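Side-chain contacts in protein A6 homolog (Fowlpox virus, PDB 6BR8), which binds phospholipids in its C-terminal domain, the part present here, and probably plays an essential part in the immature-to-mature virion transition and in poxvirus membrane assembly: residues V235-E238 / F239-F243; K212-L215 / I216-Q220; D55-Y58 / I59-I62; N185-G188 / L189-E192. One frame throughout, in Å; residues are numbered along the deposited sequence.

Contact 1 (V235-E238 / F239-F243). With 6OU ([(2~{R})-1-[2-azanylethoxy(oxidanyl)phosphoryl]oxy-3-hexadecanoyloxy-propan-2-yl] (~{Z})-octadec-9-enoate), chain C.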
loop_
_atom_site.group_PDB
_atom_site.type_symbol
_atom_site.label_atom_id
_atom_site.label_comp_id
_atom_site.label_asym_id
_atom_site.label_seq_id
_atom_site.Cartn_x
_atom_site.Cartn_y
_atom_site.Cartn_z
ATOM N N VAL A 235 -8.945 -17.034 5.309
ATOM C CA VAL A 235 -7.875 -16.480 4.500
ATOM C C VAL A 235 -6.594 -17.193 4.909
ATOM O O VAL A 235 -6.361 -17.434 6.102
ATOM C CB VAL A 235 -7.806 -14.952 4.690
ATOM C CG1 VAL A 235 -6.643 -14.329 3.962
ATOM C CG2 VAL A 235 -9.087 -14.323 4.173
ATOM N N ASP A 236 -5.793 -17.598 3.922
ATOM C CA ASP A 236 -4.529 -18.294 4.179
ATOM C C ASP A 236 -3.382 -17.309 3.924
ATOM O O ASP A 236 -2.892 -17.147 2.800
ATOM C CB ASP A 236 -4.448 -19.556 3.321
ATOM C CG ASP A 236 -3.254 -20.447 3.662
ATOM O OD1 ASP A 236 -2.203 -19.937 4.119
ATOM O OD2 ASP A 236 -3.362 -21.671 3.429
ATOM N N ILE A 237 -2.924 -16.665 4.998
ATOM C CA ILE A 237 -1.878 -15.659 4.864
ATOM C C ILE A 237 -0.611 -16.272 4.277
ATOM O O ILE A 237 0.014 -15.704 3.362
ATOM C CB ILE A 237 -1.602 -14.992 6.221
ATOM C CG1 ILE A 237 -2.850 -14.269 6.716
ATOM C CG2 ILE A 237 -0.471 -13.975 6.067
ATOM C CD1 ILE A 237 -3.283 -13.124 5.749
ATOM N N GLU A 238 -0.178 -17.408 4.830
ATOM C CA GLU A 238 1.022 -18.073 4.324
ATOM C C GLU A 238 0.919 -18.269 2.816
ATOM O O GLU A 238 1.801 -17.850 2.060
ATOM C CB GLU A 238 1.232 -19.412 5.060
ATOM C CG GLU A 238 2.299 -20.381 4.494
ATOM C CD GLU A 238 3.733 -19.884 4.699
ATOM O OE1 GLU A 238 3.997 -19.246 5.725
ATOM O OE2 GLU A 238 4.608 -20.179 3.876
ATOM N N PHE A 239 -0.200 -18.799 2.347
ATOM C CA PHE A 239 -0.341 -19.022 0.914
ATOM C C PHE A 239 -0.324 -17.716 0.117
ATOM O O PHE A 239 0.273 -17.651 -0.963
ATOM C CB PHE A 239 -1.623 -19.776 0.637
ATOM C CG PHE A 239 -1.985 -19.773 -0.791
ATOM C CD1 PHE A 239 -1.374 -20.661 -1.657
ATOM C CD2 PHE A 239 -2.937 -18.896 -1.279
ATOM C CE1 PHE A 239 -1.711 -20.675 -2.996
ATOM C CE2 PHE A 239 -3.275 -18.908 -2.603
ATOM C CZ PHE A 239 -2.664 -19.795 -3.467
ATOM N N ILE A 240 -0.991 -16.672 0.609
ATOM C CA ILE A 240 -0.948 -15.395 -0.089
ATOM C C ILE A 240 0.480 -14.878 -0.174
ATOM O O ILE A 240 0.917 -14.370 -1.220
ATOM C CB ILE A 240 -1.856 -14.372 0.611
ATOM C CG1 ILE A 240 -3.329 -14.750 0.426
ATOM C CG2 ILE A 240 -1.529 -12.949 0.091
ATOM C CD1 ILE A 240 -4.277 -13.895 1.222
ATOM N N PHE A 241 1.222 -14.974 0.933
ATOM C CA PHE A 241 2.567 -14.401 0.979
ATOM C C PHE A 241 3.524 -15.199 0.096
ATOM O O PHE A 241 4.335 -14.623 -0.645
ATOM C CB PHE A 241 3.073 -14.350 2.428
ATOM C CG PHE A 241 2.700 -13.086 3.165
ATOM C CD1 PHE A 241 1.419 -12.576 3.093
ATOM C CD2 PHE A 241 3.625 -12.414 3.931
ATOM C CE1 PHE A 241 1.060 -11.414 3.763
ATOM C CE2 PHE A 241 3.273 -11.247 4.613
ATOM C CZ PHE A 241 1.968 -10.751 4.524
ATOM N N ASP A 242 3.441 -16.529 0.154
ATOM C CA ASP A 242 4.248 -17.340 -0.747
ATOM C C ASP A 242 3.884 -17.080 -2.190
ATOM O O ASP A 242 4.729 -17.230 -3.071
ATOM C CB ASP A 242 4.101 -18.831 -0.453
ATOM C CG ASP A 242 4.773 -19.242 0.848
ATOM O OD1 ASP A 242 4.521 -20.378 1.301
ATOM O OD2 ASP A 242 5.536 -18.431 1.422
ATOM N N PHE A 243 2.635 -16.705 -2.450
ATOM C CA PHE A 243 2.181 -16.492 -3.818
ATOM C C PHE A 243 2.797 -15.239 -4.414
ATOM O O PHE A 243 3.377 -15.280 -5.505
ATOM C CB PHE A 243 0.668 -16.377 -3.849
ATOM C CG PHE A 243 0.127 -15.995 -5.191
ATOM C CD1 PHE A 243 -0.004 -14.659 -5.552
ATOM C CD2 PHE A 243 -0.245 -16.971 -6.096
ATOM C CE1 PHE A 243 -0.488 -14.306 -6.777
ATOM C CE2 PHE A 243 -0.752 -16.616 -7.348
ATOM C CZ PHE A 243 -0.871 -15.282 -7.678
HETATM C C01 6OU C . 0.387 -5.106 9.021
HETATM C C02 6OU C . -1.106 -5.135 9.345
HETATM C C03 6OU C . -1.762 -6.477 9.017
HETATM C C04 6OU C . -3.236 -6.349 8.624
HETATM C C05 6OU C . -3.862 -7.693 8.254
HETATM C C06 6OU C . -4.978 -7.573 7.216
HETATM C C07 6OU C . -5.011 -8.785 6.285
HETATM C C08 6OU C . -6.404 -9.033 5.710
HETATM C C09 6OU C . -6.405 -10.075 4.589
HETATM C C10 6OU C . -6.771 -9.462 3.241
HETATM C C11 6OU C . -6.561 -10.438 2.091
HETATM C C12 6OU C . -7.870 -10.685 1.352
HETATM C C13 6OU C . -7.662 -10.907 -0.139
HETATM C C14 6OU C . -8.399 -12.154 -0.592
HETATM C C15 6OU C . -7.682 -13.437 -0.197
HETATM C C16 6OU C . -7.397 -14.230 -1.462
HETATM O O17 6OU C . -7.639 -13.727 -2.500
HETATM O O18 6OU C . -6.863 -15.519 -1.420
HETATM C C19 6OU C . -5.818 -15.719 -2.328
HETATM C C20 6OU C . -6.406 -16.314 -3.601
HETATM C C21 6OU C . -6.748 -17.785 -3.352
HETATM O O22 6OU C . -8.139 -17.886 -3.182
HETATM O O24 6OU C . -8.939 -19.189 -5.249
HETATM O O25 6OU C . -10.394 -19.069 -3.304
HETATM O O26 6OU C . -8.376 -20.621 -3.135
HETATM C C27 6OU C . -7.914 -20.715 -1.816
HETATM N N29 6OU C . -5.815 -20.999 -0.557
HETATM O O30 6OU C . -5.573 -16.170 -4.731
HETATM C C31 6OU C . -4.227 -15.783 -4.591
HETATM O O32 6OU C . -3.399 -16.574 -4.305
HETATM C C33 6OU C . -3.781 -14.348 -4.874
HETATM C C34 6OU C . -3.348 -13.584 -3.631
HETATM C C35 6OU C . -3.278 -12.089 -3.910
HETATM C C36 6OU C . -4.252 -11.279 -3.068
HETATM C C37 6OU C . -3.521 -10.228 -2.246
HETATM C C38 6OU C . -4.491 -9.333 -1.487
HETATM C C39 6OU C . -4.182 -7.858 -1.740
HETATM C C40 6OU C . -4.548 -6.963 -0.558
HETATM C C41 6OU C . -5.838 -6.699 -0.493
HETATM C C42 6OU C . -6.299 -6.386 0.933
HETATM C C43 6OU C . -5.374 -5.417 1.677
HETATM C C44 6OU C . -5.164 -5.807 3.145
HETATM C C45 6OU C . -3.718 -5.625 3.633
HETATM C C46 6OU C . -3.208 -4.193 3.483
HETATM C C47 6OU C . -1.868 -3.998 4.184
HETATM C C48 6OU C . -1.328 -2.580 4.042
HETATM C C49 6OU C . 0.150 -2.470 4.405
#
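A chi1 of -172° points the carboxylate of Asp236 away from its own backbone N and over the first turn of the following helix, where OD1 accepts from Phe239 N at 2.9 Å. The N-H approaches from above the carboxylate plane rather than within it, and CG of Asp236 rests against CB of Phe239. In Ile237, chi1 of -62° sets CG1 beside the backbone N and leaves CG2 anti to it, laying that methyl over a face of the Phe241 ring: a CH-pi contact of 4.1 Å from CG2 to the Phe241 ring centroid. Asp236 is thus the N-cap of helix 237-249, and the main-chain bond from Ile240 N to Asp236 O closes the same turn. On the lipid-facing side, Ile240 CD1 touches Val235 CG1 at 3.6 Å and C15 of the phosphatidylethanolamine 6OU of chain C at 3.7 Å. Phe243 carries the ester carbonyl oxygen O32 of this lipid over one face, 3.6 Å above the ring plane and offset toward the rim. One turn apart on the same side of the helix, the acids of Glu238 and Asp242 converge, OE2 of Glu238 lying 2.6 Å from OD1 of Asp242 with the carboxylate planes 77° apart. Such proximity suggests that one acid holds a proton, while Lys212 forms a salt bridge with Asp242 OD2 and a long, weak ion pair with Glu238.

Contact 2 (K212-L215 / I216-Q220)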
loop_
_atom_site.group_PDB
_atom_site.type_symbol
_atom_site.label_atom_id
_atom_site.label_comp_id
_atom_site.label_asym_id
_atom_site.label_seq_id
_atom_site.Cartn_x
_atom_site.Cartn_y
_atom_site.Cartn_z
ATOM N N LYS A 212 10.130 -14.473 9.071
ATOM C CA LYS A 212 8.917 -14.838 8.356
ATOM C C LYS A 212 7.873 -15.447 9.289
ATOM O O LYS A 212 6.684 -15.123 9.183
ATOM C CB LYS A 212 9.249 -15.820 7.225
ATOM C CG LYS A 212 8.157 -15.879 6.178
ATOM C CD LYS A 212 8.190 -17.203 5.441
ATOM C CE LYS A 212 7.263 -17.140 4.228
ATOM N NZ LYS A 212 7.446 -18.359 3.390
ATOM N N THR A 213 8.276 -16.327 10.194
ATOM C CA THR A 213 7.301 -17.065 10.995
ATOM C C THR A 213 6.515 -16.111 11.896
ATOM O O THR A 213 5.278 -16.108 11.910
ATOM C CB THR A 213 8.024 -18.146 11.804
ATOM O OG1 THR A 213 8.852 -18.916 10.918
ATOM C CG2 THR A 213 7.034 -19.114 12.486
ATOM N N THR A 214 7.217 -15.227 12.589
ATOM C CA THR A 214 6.542 -14.148 13.294
ATOM C C THR A 214 5.614 -13.353 12.383
ATOM O O THR A 214 4.465 -13.083 12.735
ATOM C CB THR A 214 7.577 -13.235 13.917
ATOM O OG1 THR A 214 8.341 -14.022 14.846
ATOM C CG2 THR A 214 6.866 -12.076 14.634
ATOM N N LEU A 215 6.092 -12.922 11.215
ATOM C CA LEU A 215 5.272 -11.982 10.457
ATOM C C LEU A 215 3.972 -12.642 10.000
ATOM O O LEU A 215 2.887 -12.067 10.110
ATOM C CB LEU A 215 6.045 -11.439 9.259
ATOM C CG LEU A 215 5.127 -10.539 8.437
ATOM C CD1 LEU A 215 4.782 -9.291 9.200
ATOM C CD2 LEU A 215 5.811 -10.227 7.115
ATOM N N ILE A 216 4.079 -13.847 9.446
ATOM C CA ILE A 216 2.895 -14.584 9.023
ATOM C C ILE A 216 1.971 -14.807 10.210
ATOM O O ILE A 216 0.761 -14.554 10.137
ATOM C CB ILE A 216 3.312 -15.916 8.389
ATOM C CG1 ILE A 216 4.147 -15.656 7.133
ATOM C CG2 ILE A 216 2.074 -16.838 8.152
ATOM C CD1 ILE A 216 3.358 -15.126 5.971
ATOM N N SER A 217 2.526 -15.313 11.313
ATOM C CA SER A 217 1.724 -15.576 12.503
ATOM C C SER A 217 0.929 -14.353 12.920
ATOM O O SER A 217 -0.291 -14.420 13.058
ATOM C CB SER A 217 2.616 -16.005 13.649
ATOM O OG SER A 217 1.891 -15.996 14.861
ATOM N N ILE A 218 1.614 -13.217 13.111
ATOM C CA ILE A 218 0.944 -11.980 13.497
ATOM C C ILE A 218 -0.191 -11.662 12.539
ATOM O O ILE A 218 -1.335 -11.449 12.957
ATOM C CB ILE A 218 1.952 -10.824 13.543
ATOM C CG1 ILE A 218 2.785 -10.890 14.822
ATOM C CG2 ILE A 218 1.230 -9.492 13.385
ATOM C CD1 ILE A 218 3.888 -9.873 14.844
ATOM N N VAL A 219 0.110 -11.596 11.236
ATOM C CA VAL A 219 -0.935 -11.211 10.299
ATOM C C VAL A 219 -2.051 -12.256 10.259
ATOM O O VAL A 219 -3.237 -11.907 10.201
ATOM C CB VAL A 219 -0.315 -10.937 8.924
ATOM C CG1 VAL A 219 -1.375 -10.512 7.918
ATOM C CG2 VAL A 219 0.731 -9.838 9.088
ATOM N N GLN A 220 -1.708 -13.543 10.353
ATOM C CA GLN A 220 -2.749 -14.560 10.348
ATOM C C GLN A 220 -3.644 -14.427 11.569
ATOM O O GLN A 220 -4.859 -14.651 11.482
ATOM C CB GLN A 220 -2.147 -15.968 10.303
ATOM C CG GLN A 220 -3.242 -17.070 10.299
ATOM C CD GLN A 220 -3.913 -17.176 8.943
ATOM O OE1 GLN A 220 -3.246 -17.360 7.933
ATOM N NE2 GLN A 220 -5.232 -17.023 8.909
#
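Thr214 CG2 meets Ile218 CD1 at 3.7 Å, one of three apolar pairs four residues apart that lie side by side and point the same way. In the threonine, chi1 of -61° puts OG1 beside the backbone N and the methyl CG2 anti to it, while the extended CG1-CD1 arm of Ile218 reaches back to that methyl. Leu215 CD1 and Val219 CG2 are 4.1 Å apart, a looser touch. The aliphatic part of Lys212 does the same through CG, 4.1 Å from CG1 of Ile216, before the chain runs on extended to its ammonium group, which goes to an acid of helix 237-249. The main chain binds in the i to i+4 pattern of an alpha-helix, here the start of helix 212-225: Ile216 N donates to Lys212 O at 2.9 Å, and Ile218 N to Thr214 O with an N-H...O angle of 176°. One flank of this helix lies on helix 237-249, where Leu215 and Ile216 pack against Phe241 and Val219 against Ile237; another meets helix 156-170 through Thr214, Leu215 and Ile218. Val219 also touches a bound phosphatidylethanolamine, so the helix forms part of a lipid pocket's wall. Side-chain carbons of the second turn also lean on carbonyl oxygens of the first: Ile216 CG1 stands 3.3 Å from Lys212 O, Ser217 CB 3.2 Å from Thr213 O, and Val219 CG2 3.3 Å from Leu215 O. The hydroxyl of Ser217 turns outward, its OG hydrogen-bonded to NH2 of Arg157.

Contact 3 (D55-Y58 / I59-I62). With 6OU ([(2~{R})-1-[2-azanylethoxy(oxidanyl)phosphoryl]oxy-3-hexadecanoyloxy-propan-2-yl] (~{Z})-octadec-9-enoate), chain E.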
loop_
_atom_site.group_PDB
_atom_site.type_symbol
_atom_site.label_atom_id
_atom_site.label_comp_id
_atom_site.label_asym_id
_atom_site.label_seq_id
_atom_site.Cartn_x
_atom_site.Cartn_y
_atom_site.Cartn_z
ATOM N N ASP A 55 -3.467 3.725 -16.014
ATOM C CA ASP A 55 -2.066 3.595 -16.426
ATOM C C ASP A 55 -1.597 2.168 -16.175
ATOM O O ASP A 55 -1.001 1.851 -15.141
ATOM C CB ASP A 55 -1.183 4.597 -15.695
ATOM C CG ASP A 55 0.275 4.539 -16.152
ATOM O OD1 ASP A 55 0.587 3.737 -17.062
ATOM O OD2 ASP A 55 1.104 5.312 -15.622
ATOM N N SER A 56 -1.814 1.321 -17.177
ATOM C CA SER A 56 -1.421 -0.083 -17.144
ATOM C C SER A 56 0.049 -0.312 -16.789
ATOM O O SER A 56 0.439 -1.456 -16.535
ATOM C CB SER A 56 -1.703 -0.717 -18.511
ATOM N N ASN A 57 0.886 0.721 -16.800
ATOM C CA ASN A 57 2.300 0.551 -16.505
ATOM C C ASN A 57 2.704 1.173 -15.173
ATOM O O ASN A 57 3.897 1.241 -14.874
ATOM C CB ASN A 57 3.138 1.134 -17.640
ATOM C CG ASN A 57 3.210 0.204 -18.836
ATOM O OD1 ASN A 57 3.168 -1.017 -18.687
ATOM N ND2 ASN A 57 3.271 0.778 -20.029
ATOM N N TYR A 58 1.736 1.599 -14.357
ATOM C CA TYR A 58 2.056 2.382 -13.172
ATOM C C TYR A 58 3.011 1.633 -12.255
ATOM O O TYR A 58 3.895 2.238 -11.638
ATOM C CB TYR A 58 0.783 2.760 -12.413
ATOM C CG TYR A 58 1.001 3.975 -11.545
ATOM C CD1 TYR A 58 1.030 5.256 -12.094
ATOM C CD2 TYR A 58 1.216 3.846 -10.206
ATOM C CE1 TYR A 58 1.239 6.352 -11.308
ATOM C CE2 TYR A 58 1.459 4.948 -9.409
ATOM C CZ TYR A 58 1.455 6.193 -9.966
ATOM O OH TYR A 58 1.670 7.292 -9.185
ATOM N N ILE A 59 2.867 0.311 -12.160
ATOM C CA ILE A 59 3.701 -0.408 -11.203
ATOM C C ILE A 59 5.136 -0.414 -11.698
ATOM O O ILE A 59 6.083 -0.191 -10.933
ATOM C CB ILE A 59 3.183 -1.840 -10.944
ATOM C CG1 ILE A 59 1.899 -1.815 -10.108
ATOM C CG2 ILE A 59 4.249 -2.665 -10.233
ATOM C CD1 ILE A 59 1.056 -3.085 -10.205
ATOM N N ILE A 60 5.305 -0.638 -13.001
ATOM C CA ILE A 60 6.618 -0.663 -13.628
ATOM C C ILE A 60 7.286 0.704 -13.551
ATOM O O ILE A 60 8.514 0.808 -13.510
ATOM C CB ILE A 60 6.462 -1.153 -15.078
ATOM C CG1 ILE A 60 6.000 -2.608 -15.081
ATOM C CG2 ILE A 60 7.734 -0.949 -15.865
ATOM C CD1 ILE A 60 5.567 -3.103 -16.430
ATOM N N LYS A 61 6.495 1.773 -13.538
ATOM C CA LYS A 61 7.059 3.099 -13.318
ATOM C C LYS A 61 7.509 3.274 -11.875
ATOM O O LYS A 61 8.479 3.991 -11.609
ATOM C CB LYS A 61 6.037 4.163 -13.714
ATOM C CG LYS A 61 5.708 4.118 -15.208
ATOM C CD LYS A 61 4.558 5.050 -15.570
ATOM C CE LYS A 61 4.279 4.979 -17.055
ATOM N NZ LYS A 61 3.171 5.860 -17.471
ATOM N N ILE A 62 6.844 2.605 -10.935
ATOM C CA ILE A 62 7.332 2.627 -9.565
ATOM C C ILE A 62 8.634 1.847 -9.454
ATOM O O ILE A 62 9.594 2.323 -8.846
ATOM C CB ILE A 62 6.254 2.108 -8.598
ATOM C CG1 ILE A 62 5.064 3.078 -8.593
ATOM C CG2 ILE A 62 6.814 2.029 -7.217
ATOM C CD1 ILE A 62 3.993 2.745 -7.636
HETATM C C05 6OU E . -0.569 2.242 -6.084
HETATM C C06 6OU E . -0.315 0.959 -6.867
HETATM C C07 6OU E . -1.004 0.906 -8.226
HETATM C C08 6OU E . -1.405 -0.523 -8.596
HETATM C C09 6OU E . -2.811 -0.633 -9.190
HETATM C C10 6OU E . -3.520 -1.941 -8.871
HETATM C C11 6OU E . -3.704 -2.785 -10.126
HETATM C C12 6OU E . -3.630 -4.286 -9.856
HETATM C C13 6OU E . -5.011 -4.910 -9.680
HETATM C C14 6OU E . -5.082 -6.270 -10.358
HETATM C C15 6OU E . -5.846 -7.290 -9.520
HETATM C C16 6OU E . -5.996 -8.582 -10.308
HETATM O O17 6OU E . -6.442 -9.554 -9.805
HETATM O O18 6OU E . -5.589 -8.596 -11.644
HETATM C C19 6OU E . -5.047 -9.809 -12.068
HETATM C C20 6OU E . -3.757 -9.515 -12.832
HETATM C C21 6OU E . -2.932 -10.794 -12.893
HETATM O O22 6OU E . -3.540 -11.596 -13.857
HETATM P P23 6OU E . -2.588 -12.360 -14.964
HETATM O O24 6OU E . -3.151 -13.742 -15.236
HETATM O O25 6OU E . -1.177 -12.467 -14.430
HETATM O O26 6OU E . -2.571 -11.484 -16.360
HETATM C C27 6OU E . -1.635 -11.793 -17.350
HETATM C C28 6OU E . -1.700 -10.661 -18.369
HETATM N N29 6OU E . -0.732 -9.634 -18.026
HETATM O O30 6OU E . -3.044 -8.497 -12.187
HETATM C C31 6OU E . -1.754 -8.263 -12.674
HETATM O O32 6OU E . -1.599 -7.976 -13.811
HETATM C C33 6OU E . -0.548 -8.378 -11.740
HETATM C C34 6OU E . 0.008 -7.036 -11.274
HETATM C C35 6OU E . -0.095 -6.856 -9.761
HETATM C C36 6OU E . 1.149 -7.323 -9.007
HETATM C C37 6OU E . 1.147 -6.880 -7.544
HETATM C C38 6OU E . 2.293 -7.511 -6.766
HETATM C C39 6OU E . 2.128 -7.389 -5.253
HETATM C C40 6OU E . 2.989 -6.290 -4.628
HETATM C C41 6OU E . 4.286 -6.503 -4.718
HETATM C C42 6OU E . 4.919 -5.640 -5.811
#
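OD2 of Asp55 takes the ammonium group of Lys61 in a salt bridge, 2.8 Å to NZ, on the syn side and 25° out of the carboxylate plane. The other oxygen, OD1, accepts from Asn57 N at 3.0 Å, so the two bonds together fix the rotation of the acid. Lys61 reaches it fully extended beyond CG (chi3 and chi4 180°), its CD and CE passing along the carboxylate and CE also resting 4.1 Å from Asn57 CB. The two side chains come from opposite directions to meet over the start of the helix. The same OD2 lies at the edge of the Tyr58 ring, in its plane. Ile62 brings its CD1 obliquely to that ring, 3.8 Å from Tyr58 CE2. Ile59 turns to the phosphatidylethanolamine 6OU of chain E, with CG1 3.9 Å from C08 of an acyl chain. Tyr58 and Ile62 belong to a pocket for this kind of lipid too, while Tyr58, Lys61 and Ile62 also pack on Ile11 of helix 5-26. The main chain folds as a type I turn from Asp55 to Tyr58, whose N donates to Asp55 O. Asn57 occupies the N-cap position, though its side chain makes no capping bond. An Asx turn at Asp55 and the type I beta turn thus lead into helix 58-66, beside a lipid-binding pocket.

Contact 4 (N185-G188 / L189-E192)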
loop_
_atom_site.group_PDB
_atom_site.type_symbol
_atom_site.label_atom_id
_atom_site.label_comp_id
_atom_site.label_asym_id
_atom_site.label_seq_id
_atom_site.Cartn_x
_atom_site.Cartn_y
_atom_site.Cartn_z
ATOM N N ASN A 185 14.452 13.029 3.287
ATOM C CA ASN A 185 13.287 13.359 2.480
ATOM C C ASN A 185 12.957 12.223 1.514
ATOM O O ASN A 185 13.666 11.220 1.426
ATOM C CB ASN A 185 13.545 14.650 1.714
ATOM C CG ASN A 185 14.809 14.576 0.891
ATOM O OD1 ASN A 185 14.787 14.161 -0.267
ATOM N ND2 ASN A 185 15.932 14.929 1.503
ATOM N N ILE A 186 11.881 12.395 0.744
ATOM C CA ILE A 186 11.440 11.315 -0.139
ATOM C C ILE A 186 12.388 11.169 -1.330
ATOM O O ILE A 186 12.691 10.051 -1.763
ATOM C CB ILE A 186 9.969 11.515 -0.578
ATOM C CG1 ILE A 186 9.454 10.262 -1.261
ATOM C CG2 ILE A 186 9.771 12.713 -1.511
ATOM C CD1 ILE A 186 9.357 9.073 -0.336
ATOM N N GLN A 187 12.908 12.281 -1.851
ATOM C CA GLN A 187 13.821 12.179 -2.984
ATOM C C GLN A 187 15.149 11.552 -2.573
ATOM O O GLN A 187 15.587 10.551 -3.157
ATOM C CB GLN A 187 14.051 13.540 -3.612
ATOM C CG GLN A 187 14.664 13.408 -4.980
ATOM C CD GLN A 187 13.919 12.409 -5.837
ATOM O OE1 GLN A 187 14.504 11.464 -6.361
ATOM N NE2 GLN A 187 12.618 12.608 -5.977
ATOM N N GLY A 188 15.812 12.137 -1.574
ATOM C CA GLY A 188 16.985 11.496 -1.000
ATOM C C GLY A 188 16.776 10.016 -0.729
ATOM O O GLY A 188 17.600 9.180 -1.101
ATOM N N LEU A 189 15.653 9.663 -0.106
ATOM C CA LEU A 189 15.432 8.252 0.192
ATOM C C LEU A 189 15.317 7.437 -1.091
ATOM O O LEU A 189 15.878 6.342 -1.197
ATOM C CB LEU A 189 14.188 8.062 1.073
ATOM C CG LEU A 189 14.136 6.660 1.720
ATOM C CD1 LEU A 189 15.501 6.300 2.248
ATOM C CD2 LEU A 189 13.102 6.506 2.849
ATOM N N ILE A 190 14.605 7.952 -2.085
ATOM C CA ILE A 190 14.499 7.236 -3.352
ATOM C C ILE A 190 15.878 7.050 -3.974
ATOM O O ILE A 190 16.216 5.967 -4.468
ATOM C CB ILE A 190 13.565 7.993 -4.310
ATOM C CG1 ILE A 190 12.111 7.871 -3.854
ATOM C CG2 ILE A 190 13.762 7.506 -5.721
ATOM C CD1 ILE A 190 11.224 8.921 -4.492
ATOM N N SER A 191 16.690 8.107 -3.970
ATOM C CA SER A 191 17.986 8.027 -4.629
ATOM C C SER A 191 18.935 7.088 -3.890
ATOM O O SER A 191 19.724 6.383 -4.526
ATOM C CB SER A 191 18.589 9.423 -4.759
ATOM O OG SER A 191 19.704 9.402 -5.627
ATOM N N GLU A 192 18.893 7.087 -2.548
ATOM C CA GLU A 192 19.741 6.178 -1.762
ATOM C C GLU A 192 19.454 4.721 -2.091
ATOM O O GLU A 192 20.376 3.915 -2.247
ATOM C CB GLU A 192 19.545 6.390 -0.260
ATOM C CG GLU A 192 20.125 5.253 0.578
ATOM C CD GLU A 192 21.661 5.242 0.667
ATOM O OE1 GLU A 192 22.333 6.186 0.166
ATOM O OE2 GLU A 192 22.199 4.262 1.232
#
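The backbone enters helix 186-195 at Asn185 and at once takes up i to i+4 bonding, from Leu189 N to Asn185 O (3.0 Å) through to Glu192 N to Gly188 O (2.9 Å). Asn185 is the N-cap: its OD1 accepts from Gly188 N at 2.6 Å, a nearly straight bond with an N-H...O angle of 162°, although the donor stands above the amide carbonyl plane rather than on a lone pair. A chi1 of 55° turns the amide back over the first turn for this purpose. Gly188 is bonded both ways, its N back to the cap and its O forward to Glu192 N. Among the side chains, Ile186 and Ile190 make the apolar contact, crossing at a slant with CG1 of Ile186 3.9 Å from CD1 of Ile190. Ile190 holds CG1 anti to its carbonyl carbon (chi1 -72°), which lays that arm against the main chain of the preceding turn, CG1 standing 3.1 Å from Ile186 O. Gln187, bent at chi2, folds its amide toward the same isoleucine, its OE1 4.1 Å from Ile190 CG2. The carboxylate of Glu192 leads away from the turn to a hydrogen bond between OE2 and the hydroxyl of Tyr200 in helix 197-210. This is a surface turn, well removed from the bound lipids. Its inner flank lies on helix 5-26, with Ile186 against Leu15 and Lys16 and both Gln187 and Ile190 against Val12, while Leu189 and Glu192 touch Val183 of the preceding loop.

In the fold
From the N terminus, the order is contact 3, contact 4, contact 2, contact 1, all in series; each is a local turn, and none nests in or crosses another. Contact 3 closes the loop between helices 42-54 and 58-66, and contact 4 opens helix 186-195; both rest on helix 5-26, with their nearest atoms about 7 Å apart. Contacts 2 and 1 start helices 212-225 and 237-249, which pack against each other, the centres of the two contacts about 10 Å apart. Contacts 2 and 3 lie on opposite sides of the chain's centre, their centres about 29 Å apart. Contacts 1, 2 and 3 contribute to lipid pockets of this largely helical domain; contact 4 does not.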